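Local coordinates for protein putative dehydratase (Salmonella enterica subsp. enterica serovar Enteritidis, PDB 3TW9) that dehydrates D-gluconate to 2-dehydro-3-deoxy-D-gluconate with low activity in vitro, using one magnesium ion per subunit, at residues Asn203-Lys213 against Phe219-Leu231. Numbering follows the deposited sequence.
Sequences NIQPKRSPRSK and FDPDAYAKSVPRL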
ATOM      1  N   ASN C 203     -40.779  22.284   7.845  1.00 84.19           N
ATOM      2  CA  ASN C 203     -40.504  21.413   6.702  1.00 81.19           C
ATOM      3  C   ASN C 203     -41.779  20.842   6.086  1.00 76.57           C
ATOM      4  O   ASN C 203     -42.891  21.298   6.363  1.00 73.42           O
ATOM      5  CB  ASN C 203     -39.584  20.241   7.107  1.00 80.95           C
ATOM      6  CG  ASN C 203     -38.318  20.698   7.814  1.00 81.02           C
ATOM      7  OD1 ASN C 203     -38.008  20.229   8.912  1.00 74.50           O
ATOM      8  ND2 ASN C 203     -37.578  21.609   7.186  1.00 77.79           N
ATOM      9  N   ILE C 204     -41.585  19.839   5.236  1.00 71.32           N
ATOM     10  CA  ILE C 204     -42.651  18.999   4.714  1.00 64.97           C
ATOM     11  C   ILE C 204     -43.050  17.987   5.796  1.00 65.70           C
ATOM     12  O   ILE C 204     -42.181  17.391   6.451  1.00 64.78           O
ATOM     13  CB  ILE C 204     -42.169  18.310   3.416  1.00 56.41           C
ATOM     14  CG1 ILE C 204     -42.253  19.304   2.259  1.00 53.64           C
ATOM     15  CG2 ILE C 204     -42.961  17.034   3.104  1.00 61.12           C
ATOM     16  CD1 ILE C 204     -41.056  19.278   1.365  1.00 60.10           C
ATOM     17  N   GLN C 205     -44.359  17.827   5.998  1.00 60.49           N
ATOM     18  CA  GLN C 205     -44.891  16.894   6.989  1.00 59.16           C
ATOM     19  C   GLN C 205     -44.600  15.452   6.575  1.00 49.44           C
ATOM     20  O   GLN C 205     -44.684  15.127   5.383  1.00 42.70           O
ATOM     21  CB  GLN C 205     -46.400  17.088   7.137  1.00 60.71           C
ATOM     22  CG  GLN C 205     -46.829  18.519   7.447  1.00 79.07           C
ATOM     23  CD  GLN C 205     -48.322  18.742   7.247  1.00 94.87           C
ATOM     24  OE1 GLN C 205     -48.914  18.263   6.271  1.00 94.78           O
ATOM     25  NE2 GLN C 205     -48.935  19.483   8.172  1.00 97.33           N
ATOM     26  N   PRO C 206     -44.253  14.580   7.549  1.00 45.25           N
ATOM     27  CA  PRO C 206     -44.129  13.161   7.223  1.00 38.69           C
ATOM     28  C   PRO C 206     -45.471  12.559   6.785  1.00 39.04           C
ATOM     29  O   PRO C 206     -46.533  13.086   7.136  1.00 33.74           O
ATOM     30  CB  PRO C 206     -43.664  12.517   8.542  1.00 40.93           C
ATOM     31  CG  PRO C 206     -43.182  13.634   9.396  1.00 48.38           C
ATOM     32  CD  PRO C 206     -43.966  14.844   8.973  1.00 50.08           C
ATOM     33  N   LYS C 207     -45.412  11.482   6.003  1.00 26.69           N
ATOM     34  CA  LYS C 207     -46.614  10.743   5.599  1.00 26.18           C
ATOM     35  C   LYS C 207     -47.319  10.123   6.795  1.00 20.15           C
ATOM     36  O   LYS C 207     -46.680   9.723   7.778  1.00 28.95           O
ATOM     37  CB  LYS C 207     -46.269   9.646   4.580  1.00 27.49           C
ATOM     38  CG  LYS C 207     -45.948  10.172   3.184  1.00 29.84           C
ATOM     39  CD  LYS C 207     -45.716   9.033   2.197  1.00 33.08           C
ATOM     40  CE  LYS C 207     -44.815   9.462   1.035  1.00 45.62           C
ATOM     41  NZ  LYS C 207     -44.476  10.925   0.969  1.00 40.71           N
ATOM     42  N   ARG C 208     -48.645  10.009   6.692  1.00 23.58           N
ATOM     43  CA  ARG C 208     -49.432   9.307   7.709  1.00 25.56           C
ATOM     44  C   ARG C 208     -49.239   7.806   7.475  1.00 22.65           C
ATOM     45  O   ARG C 208     -49.199   7.361   6.330  1.00 27.53           O
ATOM     46  CB  ARG C 208     -50.905   9.731   7.616  1.00 26.01           C
ATOM     47  CG  ARG C 208     -51.884   8.928   8.483  1.00 41.61           C
ATOM     48  CD  ARG C 208     -53.360   9.290   8.189  1.00 47.96           C
ATOM     49  NE  ARG C 208     -53.577   9.838   6.844  1.00 37.01           N
ATOM     50  CZ  ARG C 208     -53.813   9.117   5.748  1.00 40.96           C
ATOM     51  NH1 ARG C 208     -53.867   7.788   5.802  1.00 33.99           N
ATOM     52  NH2 ARG C 208     -53.986   9.741   4.590  1.00 39.42           N
ATOM     53  N   SER C 209     -49.038   7.067   8.561  1.00 24.66           N
ATOM     54  CA  SER C 209     -48.833   5.615   8.551  1.00 19.34           C
ATOM     55  C   SER C 209     -50.170   4.890   8.431  1.00 26.82           C
ATOM     56  O   SER C 209     -51.219   5.517   8.584  1.00 27.06           O
ATOM     57  CB  SER C 209     -48.145   5.191   9.853  1.00 23.96           C
ATOM     58  OG  SER C 209     -46.797   5.599   9.869  1.00 30.52           O
ATOM     59  N   PRO C 210     -50.149   3.569   8.142  1.00 26.18           N
ATOM     60  CA  PRO C 210     -51.371   2.750   8.228  1.00 22.66           C
ATOM     61  C   PRO C 210     -52.019   2.789   9.642  1.00 30.58           C
ATOM     62  O   PRO C 210     -51.417   3.266  10.618  1.00 25.42           O
ATOM     63  CB  PRO C 210     -50.861   1.325   7.977  1.00 29.59           C
ATOM     64  CG  PRO C 210     -49.593   1.474   7.255  1.00 28.45           C
ATOM     65  CD  PRO C 210     -49.004   2.785   7.644  1.00 23.54           C
ATOM     66  N   ARG C 211     -53.219   2.238   9.748  1.00 27.14           N
ATOM     67  CA  ARG C 211     -54.021   2.336  10.990  1.00 29.46           C
ATOM     68  C   ARG C 211     -53.492   1.544  12.192  1.00 34.87           C
ATOM     69  O   ARG C 211     -53.979   1.690  13.312  1.00 33.53           O
ATOM     70  CB  ARG C 211     -55.458   1.934  10.683  1.00 28.69           C
ATOM     71  CG  ARG C 211     -55.603   0.494  10.162  1.00 31.49           C
ATOM     72  CD  ARG C 211     -56.874   0.362   9.356  1.00 30.22           C
ATOM     73  NE  ARG C 211     -57.188  -1.025   9.013  1.00 35.03           N
ATOM     74  CZ  ARG C 211     -58.276  -1.413   8.340  1.00 23.71           C
ATOM     75  NH1 ARG C 211     -58.469  -2.704   8.098  1.00 30.73           N
ATOM     76  NH2 ARG C 211     -59.177  -0.523   7.924  1.00 29.41           N
ATOM     77  N   SER C 212     -52.499   0.694  11.970  1.00 30.96           N
ATOM     78  CA  SER C 212     -51.742   0.119  13.074  1.00 28.78           C
ATOM     79  C   SER C 212     -50.273   0.142  12.669  1.00 38.25           C
ATOM     80  O   SER C 212     -49.963   0.259  11.488  1.00 40.24           O
ATOM     81  CB  SER C 212     -52.217  -1.303  13.426  1.00 39.95           C
ATOM     82  OG  SER C 212     -51.612  -2.282  12.589  1.00 49.24           O
ATOM     83  N   LYS C 213     -49.374   0.074  13.641  1.00 35.10           N
ATOM     84  CA  LYS C 213     -47.945   0.231  13.370  1.00 39.03           C
ATOM     85  C   LYS C 213     -47.156  -0.838  14.070  1.00 36.14           C
ATOM     86  O   LYS C 213     -47.360  -1.082  15.245  1.00 29.77           O
ATOM     87  CB  LYS C 213     -47.445   1.608  13.822  1.00 36.66           C
ATOM     88  CG  LYS C 213     -47.809   2.770  12.872  1.00 45.30           C
ATOM     89  CD  LYS C 213     -47.541   4.146  13.490  1.00 57.11           C
ATOM     90  CE  LYS C 213     -46.083   4.570  13.351  1.00 48.18           C
ATOM     91  NZ  LYS C 213     -45.803   5.918  13.942  1.00 44.50           N
ATOM     92  N   PHE C 219     -39.409   6.745  10.117  1.00 26.66           N
ATOM     93  CA  PHE C 219     -38.719   7.792   9.383  1.00 23.69           C
ATOM     94  C   PHE C 219     -39.331   7.923   8.005  1.00 31.99           C
ATOM     95  O   PHE C 219     -39.670   6.920   7.385  1.00 32.51           O
ATOM     96  CB  PHE C 219     -37.236   7.416   9.269  1.00 29.95           C
ATOM     97  CG  PHE C 219     -36.402   8.399   8.495  1.00 49.65           C
ATOM     98  CD1 PHE C 219     -36.116   9.666   9.027  1.00 53.68           C
ATOM     99  CD2 PHE C 219     -35.866   8.046   7.254  1.00 43.34           C
ATOM    100  CE1 PHE C 219     -35.335  10.581   8.339  1.00 33.73           C
ATOM    101  CE2 PHE C 219     -35.069   8.956   6.547  1.00 41.09           C
ATOM    102  CZ  PHE C 219     -34.798  10.214   7.098  1.00 46.18           C
ATOM    103  N   ASP C 220     -39.457   9.155   7.526  1.00 22.13           N
ATOM    104  CA  ASP C 220     -40.000   9.412   6.202  1.00 24.70           C
ATOM    105  C   ASP C 220     -38.876   9.848   5.267  1.00 22.68           C
ATOM    106  O   ASP C 220     -38.455  11.012   5.301  1.00 22.09           O
ATOM    107  CB  ASP C 220     -41.077  10.490   6.256  1.00 24.00           C
ATOM    108  CG  ASP C 220     -41.810  10.653   4.933  1.00 25.89           C
ATOM    109  OD1 ASP C 220     -41.217  10.467   3.852  1.00 27.19           O
ATOM    110  OD2 ASP C 220     -43.000  10.980   4.959  1.00 34.32           O
ATOM    111  N   PRO C 221     -38.402   8.922   4.408  1.00 26.21           N
ATOM    112  CA  PRO C 221     -37.233   9.219   3.566  1.00 22.23           C
ATOM    113  C   PRO C 221     -37.499  10.278   2.505  1.00 22.06           C
ATOM    114  O   PRO C 221     -36.580  10.990   2.109  1.00 26.53           O
ATOM    115  CB  PRO C 221     -36.920   7.868   2.903  1.00 28.34           C
ATOM    116  CG  PRO C 221     -38.207   7.104   2.957  1.00 25.91           C
ATOM    117  CD  PRO C 221     -38.901   7.549   4.204  1.00 26.25           C
ATOM    118  N   ASP C 222     -38.743  10.379   2.049  1.00 25.84           N
ATOM    119  CA  ASP C 222     -39.090  11.357   1.023  1.00 30.88           C
ATOM    120  C   ASP C 222     -39.201  12.770   1.603  1.00 27.56           C
ATOM    121  O   ASP C 222     -38.697  13.729   1.007  1.00 28.11           O
ATOM    122  CB  ASP C 222     -40.347  10.938   0.277  1.00 30.16           C
ATOM    123  CG  ASP C 222     -40.128   9.686  -0.563  1.00 47.13           C
ATOM    124  OD1 ASP C 222     -39.593   9.795  -1.687  1.00 63.45           O
ATOM    125  OD2 ASP C 222     -40.485   8.589  -0.097  1.00 45.75           O
ATOM    126  N   ALA C 223     -39.821  12.903   2.779  1.00 23.55           N
ATOM    127  CA  ALA C 223     -39.829  14.190   3.497  1.00 24.25           C
ATOM    128  C   ALA C 223     -38.397  14.651   3.767  1.00 28.65           C
ATOM    129  O   ALA C 223     -38.056  15.812   3.531  1.00 28.01           O
ATOM    130  CB  ALA C 223     -40.606  14.082   4.820  1.00 27.12           C
ATOM    131  N   TYR C 224     -37.561  13.709   4.207  1.00 24.11           N
ATOM    132  CA  TYR C 224     -36.152  13.979   4.515  1.00 21.16           C
ATOM    133  C   TYR C 224     -35.438  14.545   3.293  1.00 29.20           C
ATOM    134  O   TYR C 224     -34.778  15.598   3.366  1.00 28.41           O
ATOM    135  CB  TYR C 224     -35.466  12.697   5.031  1.00 24.35           C
ATOM    136  CG  TYR C 224     -33.962  12.680   4.807  1.00 20.97           C
ATOM    137  CD1 TYR C 224     -33.102  13.481   5.575  1.00 26.54           C
ATOM    138  CD2 TYR C 224     -33.401  11.885   3.791  1.00 24.35           C
ATOM    139  CE1 TYR C 224     -31.727  13.485   5.345  1.00 20.89           C
ATOM    140  CE2 TYR C 224     -32.035  11.889   3.550  1.00 22.09           C
ATOM    141  CZ  TYR C 224     -31.200  12.695   4.322  1.00 25.32           C
ATOM    142  OH  TYR C 224     -29.833  12.685   4.093  1.00 24.26           O
ATOM    143  N   ALA C 225     -35.572  13.848   2.164  1.00 21.53           N
ATOM    144  CA  ALA C 225     -34.779  14.165   0.981  1.00 23.68           C
ATOM    145  C   ALA C 225     -35.186  15.513   0.378  1.00 35.12           C
ATOM    146  O   ALA C 225     -34.349  16.232  -0.185  1.00 31.79           O
ATOM    147  CB  ALA C 225     -34.928  13.081  -0.038  1.00 23.44           C
ATOM    148  N   LYS C 226     -36.470  15.845   0.502  1.00 26.89           N
ATOM    149  CA  LYS C 226     -36.988  17.116   0.000  1.00 27.48           C
ATOM    150  C   LYS C 226     -36.614  18.275   0.916  1.00 33.90           C
ATOM    151  O   LYS C 226     -36.640  19.434   0.486  1.00 36.83           O
ATOM    152  CB  LYS C 226     -38.506  17.047  -0.205  1.00 27.37           C
ATOM    153  CG  LYS C 226     -38.964  16.107  -1.318  1.00 39.68           C
ATOM    154  CD  LYS C 226     -40.478  16.154  -1.481  1.00 38.05           C
ATOM    155  CE  LYS C 226     -40.970  15.154  -2.512  1.00 39.38           C
ATOM    156  NZ  LYS C 226     -41.017  13.798  -1.933  1.00 47.09           N
ATOM    157  N   SER C 227     -36.238  17.958   2.159  1.00 27.51           N
ATOM    158  CA  SER C 227     -35.912  18.980   3.159  1.00 33.25           C
ATOM    159  C   SER C 227     -34.438  19.328   3.306  1.00 35.60           C
ATOM    160  O   SER C 227     -34.105  20.420   3.771  1.00 28.49           O
ATOM    161  CB  SER C 227     -36.489  18.584   4.516  1.00 34.34           C
ATOM    162  OG  SER C 227     -37.884  18.376   4.374  1.00 34.87           O
ATOM    163  N   VAL C 228     -33.557  18.404   2.932  1.00 27.23           N
ATOM    164  CA  VAL C 228     -32.119  18.655   3.039  1.00 30.51           C
ATOM    165  C   VAL C 228     -31.630  19.893   2.254  1.00 27.57           C
ATOM    166  O   VAL C 228     -30.864  20.666   2.809  1.00 26.13           O
ATOM    167  CB  VAL C 228     -31.256  17.362   2.763  1.00 21.70           C
ATOM    168  CG1 VAL C 228     -29.726  17.647   2.812  1.00 27.58           C
ATOM    169  CG2 VAL C 228     -31.586  16.333   3.771  1.00 25.92           C
ATOM    170  N   PRO C 229     -32.061  20.085   0.978  1.00 25.77           N
ATOM    171  CA  PRO C 229     -31.522  21.258   0.305  1.00 26.80           C
ATOM    172  C   PRO C 229     -31.915  22.576   0.986  1.00 29.69           C
ATOM    173  O   PRO C 229     -31.111  23.511   0.993  1.00 26.37           O
ATOM    174  CB  PRO C 229     -32.132  21.178  -1.098  1.00 28.54           C
ATOM    175  CG  PRO C 229     -32.356  19.695  -1.313  1.00 30.59           C
ATOM    176  CD  PRO C 229     -32.795  19.208   0.034  1.00 25.99           C
ATOM    177  N   ARG C 230     -33.117  22.624   1.563  1.00 29.61           N
ATOM    178  CA  ARG C 230     -33.591  23.815   2.279  1.00 31.82           C
ATOM    179  C   ARG C 230     -32.753  24.124   3.523  1.00 29.93           C
ATOM    180  O   ARG C 230     -32.399  25.291   3.756  1.00 30.30           O
ATOM    181  CB  ARG C 230     -35.082  23.695   2.633  1.00 33.65           C
ATOM    182  CG  ARG C 230     -35.979  23.458   1.415  1.00 53.29           C
ATOM    183  CD  ARG C 230     -37.339  24.122   1.570  1.00 79.80           C
ATOM    184  NE  ARG C 230     -38.176  23.467   2.573  1.00 91.34           N
ATOM    185  CZ  ARG C 230     -39.161  22.618   2.295  1.00 99.96           C
ATOM    186  NH1 ARG C 230     -39.446  22.308   1.034  1.00 97.16           N
ATOM    187  NH2 ARG C 230     -39.867  22.080   3.282  1.00101.89           N
ATOM    188  N   LEU C 231     -32.411  23.079   4.286  1.00 28.82           N
ATOM    189  CA  LEU C 231     -31.485  23.177   5.417  1.00 28.29           C
ATOM    190  C   LEU C 231     -30.148  23.806   4.996  1.00 27.10           C
ATOM    191  O   LEU C 231     -29.683  24.752   5.622  1.00 26.96           O
ATOM    192  CB  LEU C 231     -31.261  21.797   6.076  1.00 26.47           C
ATOM    193  CG  LEU C 231     -30.123  21.679   7.093  1.00 33.81           C
ATOM    194  CD1 LEU C 231     -30.418  22.464   8.388  1.00 37.87           C
ATOM    195  CD2 LEU C 231     -29.797  20.218   7.390  1.00 43.80           C
TER
HETATM  196  O   HOH W   1     -43.668  12.921   2.879  1.00 37.58           O
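A single direct hydrogen bond joins the loop 203-213 to the start of helix 221-239: the backbone N of K207 donates to OD2 of D220 over 2.7 Å, nearly straight at 167° and almost in line with the CG-OD2 bond. D220 is the N-cap of the helix. A chi1 of -172° carries its carboxylate away from its own backbone N; OD1 takes the N-H of A223 at 3.0 Å from above the carboxylate plane, and more weakly that of D222. A water accepts from K207 NZ and donates to D220 OD2, bridging opposite charges 4.3 Å apart.

Apolar contact is confined to I204, whose CG2 meets A223 CB at 4.1 Å and CD1 the K226 CB methylene at 3.7 Å.

Carbon atoms also touch polar groups. I204 CD1 lies 3.4 Å from R230 NH1, the side chains crossing at about a right angle. I204 N and R230 NH2, both donors, cannot bond; this poorly ordered end is loosely defined. N203 CB packs on S227 OG, which donates to A223 O.

Residues 203-207 thus flank an outer helix of the beta/alpha barrel, whose inner side packs on helix 255-265. One carboxylate serves cap and loop, and the helix N-terminus probably stabilises its charge.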